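Local structure of putative adhesin (3PET) at residues I103-K117 with I124-G138. The protein is of unknown function but probably acts in cell adhesion as a lipoprotein of Bacteroides fragilis. Residues are numbered along the deposited sequence; the frame is centred on the assembly and turned at random.
Sequences IENGLTTDNLDIESK and IQSLTCQKLNVQSMG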
loop_
_atom_site.group_PDB
_atom_site.type_symbol
_atom_site.label_atom_id
_atom_site.label_comp_id
_atom_site.label_asym_id
_atom_site.label_seq_id
_atom_site.Cartn_x
_atom_site.Cartn_y
_atom_site.Cartn_z
ATOM N N ILE A 103 -6.329 -4.661 -19.349
ATOM C CA ILE A 103 -7.205 -4.337 -20.484
ATOM C C ILE A 103 -6.204 -3.811 -21.506
ATOM O O ILE A 103 -5.916 -2.606 -21.540
ATOM C CB ILE A 103 -8.387 -3.376 -20.196
ATOM C CG1 ILE A 103 -9.260 -3.834 -18.988
ATOM C CG2 ILE A 103 -9.213 -3.170 -21.492
ATOM C CD1 ILE A 103 -10.594 -2.917 -18.690
ATOM N N GLU A 104 -5.546 -4.731 -22.210
ATOM C CA GLU A 104 -4.462 -4.357 -23.122
ATOM C C GLU A 104 -4.923 -3.660 -24.395
ATOM O O GLU A 104 -4.185 -2.835 -24.921
ATOM C CB GLU A 104 -3.654 -5.597 -23.546
ATOM C CG GLU A 104 -3.002 -6.377 -22.420
ATOM C CD GLU A 104 -2.109 -7.517 -22.882
ATOM O OE1 GLU A 104 -2.594 -8.418 -23.605
ATOM O OE2 GLU A 104 -0.922 -7.524 -22.486
ATOM N N ASN A 105 -6.085 -4.042 -24.933
ATOM C CA ASN A 105 -6.496 -3.556 -26.237
ATOM C C ASN A 105 -7.780 -2.730 -26.254
ATOM O O ASN A 105 -8.453 -2.677 -27.267
ATOM C CB ASN A 105 -6.593 -4.748 -27.206
ATOM C CG ASN A 105 -5.227 -5.327 -27.460
ATOM O OD1 ASN A 105 -4.323 -4.652 -27.971
ATOM N ND2 ASN A 105 -5.022 -6.548 -27.016
ATOM N N GLY A 106 -8.063 -2.015 -25.187
ATOM C CA GLY A 106 -9.193 -1.098 -25.206
ATOM C C GLY A 106 -10.494 -1.497 -24.563
ATOM O O GLY A 106 -10.827 -2.677 -24.436
ATOM N N LEU A 107 -11.232 -0.472 -24.155
ATOM C CA LEU A 107 -12.563 -0.583 -23.587
ATOM C C LEU A 107 -13.318 0.698 -23.861
ATOM O O LEU A 107 -12.835 1.777 -23.518
ATOM C CB LEU A 107 -12.556 -0.903 -22.075
ATOM C CG LEU A 107 -13.941 -0.863 -21.360
ATOM C CD1 LEU A 107 -14.902 -1.961 -21.890
ATOM C CD2 LEU A 107 -13.778 -0.959 -19.844
ATOM N N THR A 108 -14.494 0.570 -24.492
ATOM C CA THR A 108 -15.418 1.683 -24.727
ATOM C C THR A 108 -16.635 1.409 -23.858
ATOM O O THR A 108 -17.302 0.383 -24.018
ATOM C CB THR A 108 -15.763 1.856 -26.212
ATOM O OG1 THR A 108 -14.557 2.062 -26.937
ATOM C CG2 THR A 108 -16.719 3.015 -26.451
ATOM N N THR A 109 -16.896 2.302 -22.912
ATOM C CA THR A 109 -18.003 2.137 -21.969
ATOM C C THR A 109 -18.537 3.508 -21.570
ATOM O O THR A 109 -17.878 4.511 -21.820
ATOM C CB THR A 109 -17.498 1.326 -20.731
ATOM O OG1 THR A 109 -18.614 0.963 -19.911
ATOM C CG2 THR A 109 -16.428 2.078 -19.887
ATOM N N ASP A 110 -19.705 3.562 -20.936
ATOM C CA ASP A 110 -20.219 4.828 -20.437
ATOM C C ASP A 110 -19.544 5.133 -19.082
ATOM O O ASP A 110 -18.848 6.133 -18.956
ATOM C CB ASP A 110 -21.762 4.823 -20.328
ATOM C CG ASP A 110 -22.408 3.506 -19.882
ATOM O OD1 ASP A 110 -21.729 2.709 -19.174
ATOM O OD2 ASP A 110 -23.592 3.275 -20.233
ATOM N N ASN A 111 -19.713 4.245 -18.092
ATOM C CA ASN A 111 -19.151 4.399 -16.743
ATOM C C ASN A 111 -18.295 3.220 -16.399
ATOM O O ASN A 111 -18.713 2.086 -16.606
ATOM C CB ASN A 111 -20.260 4.521 -15.683
ATOM C CG ASN A 111 -21.335 5.521 -16.034
ATOM O OD1 ASN A 111 -21.090 6.721 -16.147
ATOM N ND2 ASN A 111 -22.542 5.037 -16.280
ATOM N N LEU A 112 -17.105 3.474 -15.861
ATOM C CA LEU A 112 -16.231 2.411 -15.415
ATOM C C LEU A 112 -15.887 2.646 -13.961
ATOM O O LEU A 112 -15.433 3.733 -13.601
ATOM C CB LEU A 112 -14.965 2.296 -16.282
ATOM C CG LEU A 112 -13.965 1.191 -15.882
ATOM C CD1 LEU A 112 -14.583 -0.242 -16.022
ATOM C CD2 LEU A 112 -12.680 1.312 -16.669
ATOM N N ASP A 113 -16.109 1.626 -13.126
ATOM C CA ASP A 113 -15.782 1.681 -11.713
ATOM C C ASP A 113 -14.672 0.638 -11.414
ATOM O O ASP A 113 -14.873 -0.561 -11.631
ATOM C CB ASP A 113 -17.054 1.441 -10.866
ATOM C CG ASP A 113 -16.912 1.652 -9.379
ATOM O OD1 ASP A 113 -15.887 2.237 -8.951
ATOM O OD2 ASP A 113 -17.844 1.277 -8.639
ATOM N N ILE A 114 -13.498 1.118 -10.965
ATOM C CA ILE A 114 -12.372 0.251 -10.618
ATOM C C ILE A 114 -12.163 0.318 -9.118
ATOM O O ILE A 114 -11.932 1.412 -8.567
ATOM C CB ILE A 114 -11.066 0.568 -11.397
ATOM C CG1 ILE A 114 -11.306 0.587 -12.922
ATOM C CG2 ILE A 114 -9.939 -0.427 -11.019
ATOM C CD1 ILE A 114 -10.451 1.532 -13.618
ATOM N N GLU A 115 -12.267 -0.863 -8.456
ATOM C CA GLU A 115 -12.067 -1.015 -7.011
ATOM C C GLU A 115 -10.946 -2.048 -6.838
ATOM O O GLU A 115 -11.170 -3.243 -7.058
ATOM C CB GLU A 115 -13.363 -1.423 -6.257
ATOM C CG GLU A 115 -14.588 -0.544 -6.521
ATOM C CD GLU A 115 -14.683 0.791 -5.796
ATOM O OE1 GLU A 115 -14.563 0.809 -4.548
ATOM O OE2 GLU A 115 -14.944 1.813 -6.471
ATOM N N SER A 116 -9.715 -1.586 -6.549
ATOM C CA SER A 116 -8.601 -2.523 -6.349
ATOM C C SER A 116 -8.293 -2.636 -4.868
ATOM O O SER A 116 -7.989 -1.640 -4.199
ATOM C CB SER A 116 -7.374 -2.119 -7.156
ATOM O OG SER A 116 -6.990 -0.773 -6.916
ATOM N N LYS A 117 -8.473 -3.849 -4.336
ATOM C CA LYS A 117 -8.316 -4.153 -2.917
ATOM C C LYS A 117 -7.410 -5.362 -2.726
ATOM O O LYS A 117 -7.520 -6.061 -1.719
ATOM C CB LYS A 117 -9.710 -4.444 -2.300
ATOM C CG LYS A 117 -10.824 -3.450 -2.655
ATOM C CD LYS A 117 -12.191 -4.097 -2.911
ATOM C CE LYS A 117 -12.964 -4.415 -1.643
ATOM N NZ LYS A 117 -13.589 -3.203 -1.045
ATOM N N ILE A 124 -4.906 -0.398 -17.678
ATOM C CA ILE A 124 -5.977 -0.240 -18.670
ATOM C C ILE A 124 -5.494 0.702 -19.750
ATOM O O ILE A 124 -5.139 1.846 -19.471
ATOM C CB ILE A 124 -7.304 0.216 -18.003
ATOM C CG1 ILE A 124 -7.794 -0.894 -17.016
ATOM C CG2 ILE A 124 -8.386 0.582 -19.044
ATOM C CD1 ILE A 124 -8.771 -0.435 -16.055
ATOM N N GLN A 125 -5.501 0.190 -20.985
ATOM C CA GLN A 125 -5.032 0.875 -22.187
ATOM C C GLN A 125 -6.184 1.127 -23.142
ATOM O O GLN A 125 -7.086 0.285 -23.238
ATOM C CB GLN A 125 -3.950 0.019 -22.873
ATOM C CG GLN A 125 -2.772 -0.327 -21.951
ATOM C CD GLN A 125 -1.773 -1.274 -22.573
ATOM O OE1 GLN A 125 -1.552 -2.399 -22.093
ATOM N NE2 GLN A 125 -1.100 -0.821 -23.623
ATOM N N SER A 126 -6.148 2.283 -23.856
ATOM C CA SER A 126 -7.143 2.695 -24.853
ATOM C C SER A 126 -8.556 2.695 -24.258
ATOM O O SER A 126 -9.487 2.102 -24.825
ATOM C CB SER A 126 -7.084 1.807 -26.099
ATOM O OG SER A 126 -5.757 1.679 -26.573
ATOM N N LEU A 127 -8.704 3.362 -23.117
ATOM C CA LEU A 127 -10.006 3.496 -22.479
ATOM C C LEU A 127 -10.764 4.688 -23.087
ATOM O O LEU A 127 -10.198 5.768 -23.220
ATOM C CB LEU A 127 -9.819 3.684 -20.950
ATOM C CG LEU A 127 -11.088 3.971 -20.116
ATOM C CD1 LEU A 127 -12.094 2.800 -20.155
ATOM C CD2 LEU A 127 -10.719 4.380 -18.696
ATOM N N THR A 128 -12.042 4.502 -23.433
ATOM C CA THR A 128 -12.908 5.593 -23.884
ATOM C C THR A 128 -14.136 5.518 -22.989
ATOM O O THR A 128 -14.864 4.534 -23.059
ATOM C CB THR A 128 -13.255 5.520 -25.391
ATOM O OG1 THR A 128 -12.065 5.407 -26.170
ATOM C CG2 THR A 128 -14.065 6.715 -25.856
ATOM N N CYS A 129 -14.342 6.505 -22.107
ATOM C CA CYS A 129 -15.500 6.448 -21.221
ATOM C C CYS A 129 -16.048 7.835 -20.958
ATOM O O CYS A 129 -15.397 8.822 -21.298
ATOM C CB CYS A 129 -15.139 5.737 -19.913
ATOM S SG CYS A 129 -14.003 6.671 -18.841
ATOM N N GLN A 130 -17.238 7.908 -20.320
ATOM C CA GLN A 130 -17.817 9.184 -19.920
ATOM C C GLN A 130 -17.363 9.467 -18.510
ATOM O O GLN A 130 -16.768 10.506 -18.256
ATOM C CB GLN A 130 -19.355 9.180 -20.042
ATOM C CG GLN A 130 -19.872 8.916 -21.471
ATOM C CD GLN A 130 -19.240 9.804 -22.524
ATOM O OE1 GLN A 130 -19.335 11.036 -22.464
ATOM N NE2 GLN A 130 -18.548 9.199 -23.493
ATOM N N LYS A 131 -17.635 8.527 -17.592
ATOM C CA LYS A 131 -17.270 8.675 -16.191
ATOM C C LYS A 131 -16.369 7.532 -15.752
ATOM O O LYS A 131 -16.667 6.361 -16.012
ATOM C CB LYS A 131 -18.517 8.755 -15.294
ATOM C CG LYS A 131 -19.424 9.949 -15.587
ATOM C CD LYS A 131 -20.693 9.908 -14.757
ATOM C CE LYS A 131 -21.624 11.038 -15.111
ATOM N NZ LYS A 131 -22.901 10.960 -14.354
ATOM N N LEU A 132 -15.261 7.881 -15.099
ATOM C CA LEU A 132 -14.311 6.922 -14.555
ATOM C C LEU A 132 -14.203 7.158 -13.070
ATOM O O LEU A 132 -14.016 8.302 -12.628
ATOM C CB LEU A 132 -12.925 7.018 -15.218
ATOM C CG LEU A 132 -11.793 6.215 -14.544
ATOM C CD1 LEU A 132 -11.990 4.692 -14.689
ATOM C CD2 LEU A 132 -10.457 6.650 -15.055
ATOM N N ASN A 133 -14.326 6.088 -12.302
ATOM C CA ASN A 133 -14.187 6.113 -10.855
ATOM C C ASN A 133 -13.162 5.080 -10.450
ATOM O O ASN A 133 -13.353 3.905 -10.738
ATOM C CB ASN A 133 -15.534 5.874 -10.142
ATOM C CG ASN A 133 -15.421 6.055 -8.648
ATOM O OD1 ASN A 133 -15.076 7.118 -8.164
ATOM N ND2 ASN A 133 -15.645 5.009 -7.877
ATOM N N VAL A 134 -12.058 5.517 -9.810
ATOM C CA VAL A 134 -10.995 4.626 -9.356
ATOM C C VAL A 134 -10.862 4.770 -7.848
ATOM O O VAL A 134 -10.632 5.873 -7.343
ATOM C CB VAL A 134 -9.629 4.877 -10.077
ATOM C CG1 VAL A 134 -8.519 3.984 -9.515
ATOM C CG2 VAL A 134 -9.751 4.678 -11.574
ATOM N N GLN A 135 -10.960 3.641 -7.139
ATOM C CA GLN A 135 -10.730 3.574 -5.698
ATOM C C GLN A 135 -9.644 2.547 -5.487
ATOM O O GLN A 135 -9.923 1.338 -5.569
ATOM C CB GLN A 135 -12.020 3.209 -4.933
ATOM C CG GLN A 135 -13.145 4.247 -5.044
ATOM C CD GLN A 135 -13.119 5.291 -3.960
ATOM O OE1 GLN A 135 -12.421 5.171 -2.957
ATOM N NE2 GLN A 135 -13.923 6.325 -4.121
ATOM N N SER A 136 -8.380 3.004 -5.327
ATOM C CA SER A 136 -7.274 2.050 -5.120
ATOM C C SER A 136 -7.040 1.913 -3.642
ATOM O O SER A 136 -6.840 2.906 -2.948
ATOM C CB SER A 136 -6.011 2.451 -5.879
ATOM O OG SER A 136 -5.509 3.715 -5.460
HETATM N N MSE A 137 -7.213 0.691 -3.144
HETATM C CA MSE A 137 -7.186 0.428 -1.711
HETATM C C MSE A 137 -6.247 -0.696 -1.294
HETATM O O MSE A 137 -6.178 -0.988 -0.115
HETATM C CB MSE A 137 -8.604 0.066 -1.257
HETATM C CG MSE A 137 -9.594 1.229 -1.347
HETATM SE SE MSE A 137 -11.398 0.558 -1.083
HETATM C CE MSE A 137 -11.728 0.028 -2.879
ATOM N N GLY A 138 -5.537 -1.306 -2.233
ATOM C CA GLY A 138 -4.630 -2.401 -1.913
ATOM C C GLY A 138 -3.178 -2.039 -2.090
ATOM O O GLY A 138 -2.794 -0.885 -1.866
HETATM O O HOH W 1 -4.297 -0.657 -26.587
HETATM O O HOH W 2 -11.499 2.891 -26.507
HETATM O O HOH W 3 -18.252 6.633 -24.372
HETATM O O HOH W 4 -4.699 -1.070 -5.083
#
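Ile103 lies alongside Ile124, and Leu112 alongside Leu132, each pair pointing the same way into the core; CG1 of Ile103 meets CG1 of Ile124 at 3.8 Å. CG of both leucines is anti to the backbone N, and the two side chains run together with CD2 of Leu112 against CD1 of Leu132. CD2 of Leu112 additionally crosses to CD1 of Leu127 on the adjoining wall, 3.8 Å away. In one of its two conformers, Ile114 reaches toward Ile124 tip to tip across the inside of the coil, their CD1 methyls 3.6 Å apart, and its CD1 also rests on CD1 of Leu132 and CG2 of Val134. Strand 142-145 of the next coil closes over Ile114 and Val134.

The other face of strands 111-116 and 131-136 is polar. Asn133 ND2 donates to Asp113 OD1 at 3.0 Å; the bond lies near the amide plane but meets the carboxylate from above, the two planes being 48° apart. Glu115, folded back at chi2 (-79°), lays its carboxylate along CB and CG of Gln135, whose OE1 is bound by Lys156. Glu115 OE1 also touches CE of selenomethionine Met137, at 3.4 Å.

At the corner, Asp110 O accepts from both Gln130 N and Lys131 N, 2.8 and 3.0 Å away. One water joins Thr108 OG1, Thr128 OG1 and Ser126 O, while another links Ser116 OG to Gly138 N. The axes of strands 111-116 and 131-136 come within 4.8 Å and are parallel to within 4°, stacking matched positions, mostly aliphatic inside, with Ser116 on Ser136, and polar outside, the hallmark of successive coils in a right-handed beta-helix.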